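Local coordinates for protein putative sulfatase yidJ (Bacteroides fragilis, PDB 2QZU) that belongs to the sulfatase family and probably hydrolyses sulfate esters as a metal-dependent arylsulfatase, at residues P201-E204 against A205-I209. Residues are numbered along the deposited sequence; the frame is centred on the assembly and turned at random.
Sequences PEYE and ASKAI
Tyr203 and Lys207 meet one turn apart on helix 200-213, an alpha-helix that packs on the mixed sheet of this sulfatase, a fold of the alkaline phosphatase clan. The lysine chain lies over one face of the phenol: Lys207 CG sits 3.8 Å from the centroid of the Tyr203 ring and 18° off the normal, a CH-pi contact displaced toward the hydroxyl end, where Lys207 CG comes within 3.6 Å of Tyr203 CZ. Tyr203 CG is anti to its own nitrogen (chi1 176°), which sends the ring outward from the helix with a lean toward the turn of Lys207. Chi1 of Lys207 (-60°) sets its CG over the ring, and the bends beyond lead the chain out past the hydroxyl. The backbone links the same two residues, Lys207 N to Tyr203 O at 2.9 Å, an i to i+4 helix bond.

The tight side of the helix is the one with Pro201, Glu204, Ala205 and Ala208, all buried. Pro201, Glu204 and Ala208 touch strand 222-228, and Glu204 OE2 is held by the hydroxyl of Tyr183. Ala205 meets helix 267-299, where Arg292 bonds to Ser206 OG and the carbonyl of Glu202. The looser side, with Tyr203 and Lys207, takes in water. Lys207 NZ forms a salt bridge with Glu210 and donates to a water at 3.2 Å. Tyr203 OH hydrogen-bonds to the hydroxyl of Tyr194 and also meets that water, which lies in the plane of the phenol at its edge, 3.1 Å from Tyr203 OH.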
ATOM      1  N   PRO A 201      -1.945   2.380  18.182  1.00  6.81           N
ATOM      2  CA  PRO A 201      -1.305   2.803  19.433  1.00  7.99           C
ATOM      3  C   PRO A 201      -2.205   3.654  20.317  1.00 10.97           C
ATOM      4  O   PRO A 201      -2.104   3.601  21.539  1.00  8.28           O
ATOM      5  CB  PRO A 201      -0.077   3.570  18.950  1.00  5.56           C
ATOM      6  CG  PRO A 201       0.278   2.842  17.685  1.00  7.05           C
ATOM      7  CD  PRO A 201      -1.080   2.690  17.029  1.00  6.88           C
ATOM      8  N   GLU A 202      -3.067   4.448  19.685  1.00 10.01           N
ATOM      9  CA  GLU A 202      -3.997   5.312  20.404  1.00  9.76           C
ATOM     10  C   GLU A 202      -5.033   4.490  21.151  1.00  8.72           C
ATOM     11  O   GLU A 202      -5.287   4.721  22.335  1.00  7.89           O
ATOM     12  CB  GLU A 202      -4.720   6.245  19.432  1.00 10.92           C
ATOM     13  CG  GLU A 202      -4.068   7.588  19.234  1.00 23.88           C
ATOM     14  CD  GLU A 202      -4.900   8.498  18.347  1.00 35.33           C
ATOM     15  OE1 GLU A 202      -6.116   8.628  18.611  1.00 32.17           O
ATOM     16  OE2 GLU A 202      -4.339   9.080  17.395  1.00 28.61           O
ATOM     17  N   TYR A 203      -5.633   3.535  20.446  1.00  5.09           N
ATOM     18  CA  TYR A 203      -6.650   2.669  21.029  1.00  7.03           C
ATOM     19  C   TYR A 203      -6.030   1.791  22.108  1.00  7.24           C
ATOM     20  O   TYR A 203      -6.565   1.659  23.211  1.00  7.78           O
ATOM     21  CB  TYR A 203      -7.271   1.783  19.948  1.00  4.99           C
ATOM     22  CG  TYR A 203      -8.284   0.786  20.479  1.00  8.07           C
ATOM     23  CD1 TYR A 203      -9.531   1.204  20.951  1.00  9.54           C
ATOM     24  CD2 TYR A 203      -7.991  -0.575  20.509  1.00  7.37           C
ATOM     25  CE1 TYR A 203     -10.458   0.282  21.440  1.00 10.39           C
ATOM     26  CE2 TYR A 203      -8.904  -1.498  20.992  1.00  6.35           C
ATOM     27  CZ  TYR A 203     -10.131  -1.069  21.455  1.00  8.70           C
ATOM     28  OH  TYR A 203     -11.018  -1.997  21.940  1.00 14.12           O
ATOM     29  N   GLU A 204      -4.892   1.193  21.782  1.00  5.18           N
ATOM     30  CA  GLU A 204      -4.203   0.328  22.722  1.00  3.87           C
ATOM     31  C   GLU A 204      -3.835   1.061  24.004  1.00  6.82           C
ATOM     32  O   GLU A 204      -4.012   0.527  25.097  1.00  5.79           O
ATOM     33  CB  GLU A 204      -2.972  -0.276  22.045  1.00  6.80           C
ATOM     34  CG  GLU A 204      -3.361  -1.343  21.030  1.00  4.48           C
ATOM     35  CD  GLU A 204      -2.365  -1.499  19.899  1.00 13.28           C
ATOM     36  OE1 GLU A 204      -1.270  -0.902  19.972  1.00 16.46           O
ATOM     37  OE2 GLU A 204      -2.685  -2.229  18.933  1.00 15.74           O
ATOM     38  N   ALA A 205      -3.334   2.285  23.880  1.00  4.11           N
ATOM     39  CA  ALA A 205      -2.978   3.065  25.057  1.00  7.18           C
ATOM     40  C   ALA A 205      -4.237   3.379  25.870  1.00 10.45           C
ATOM     41  O   ALA A 205      -4.201   3.392  27.100  1.00  9.33           O
ATOM     42  CB  ALA A 205      -2.268   4.358  24.645  1.00  8.00           C
ATOM     43  N   SER A 206      -5.353   3.630  25.188  1.00  4.72           N
ATOM     44  CA  SER A 206      -6.597   3.917  25.894  1.00  6.70           C
ATOM     45  C   SER A 206      -7.075   2.703  26.682  1.00  7.03           C
ATOM     46  O   SER A 206      -7.546   2.839  27.810  1.00 12.30           O
ATOM     47  CB  SER A 206      -7.690   4.355  24.919  1.00 10.16           C
ATOM     48  OG  SER A 206      -7.400   5.637  24.400  1.00 11.74           O
ATOM     49  N   LYS A 207      -6.949   1.514  26.096  1.00  8.29           N
ATOM     50  CA  LYS A 207      -7.373   0.300  26.787  1.00 10.18           C
ATOM     51  C   LYS A 207      -6.402  -0.033  27.921  1.00  7.39           C
ATOM     52  O   LYS A 207      -6.803  -0.583  28.947  1.00  6.00           O
ATOM     53  CB  LYS A 207      -7.460  -0.879  25.812  1.00  7.58           C
ATOM     54  CG  LYS A 207      -8.444  -0.678  24.661  1.00 10.65           C
ATOM     55  CD  LYS A 207      -9.859  -0.349  25.141  1.00 22.16           C
ATOM     56  CE  LYS A 207     -10.505  -1.517  25.874  1.00 28.60           C
ATOM     57  NZ  LYS A 207     -11.914  -1.217  26.268  1.00 31.26           N
ATOM     58  N   ALA A 208      -5.126   0.297  27.735  1.00  8.07           N
ATOM     59  CA  ALA A 208      -4.125   0.042  28.771  1.00  7.80           C
ATOM     60  C   ALA A 208      -4.412   0.943  29.970  1.00 11.44           C
ATOM     61  O   ALA A 208      -4.240   0.537  31.116  1.00  8.46           O
ATOM     62  CB  ALA A 208      -2.723   0.314  28.235  1.00  8.01           C
ATOM     63  N   ILE A 209      -4.853   2.168  29.692  1.00  7.89           N
ATOM     64  CA  ILE A 209      -5.177   3.125  30.745  1.00  8.88           C
ATOM     65  C   ILE A 209      -6.372   2.619  31.553  1.00  7.51           C
ATOM     66  O   ILE A 209      -6.368   2.677  32.782  1.00  9.17           O
ATOM     67  CB  ILE A 209      -5.463   4.522  30.139  1.00 12.48           C
ATOM     68  CG1 ILE A 209      -4.151   5.109  29.604  1.00 11.26           C
ATOM     69  CG2 ILE A 209      -6.087   5.444  31.179  1.00  9.38           C
ATOM     70  CD1 ILE A 209      -4.305   6.425  28.869  1.00 13.48           C
TER
HETATM   71  O   HOH W   1     -13.458  -1.039  23.519  1.00 28.09           O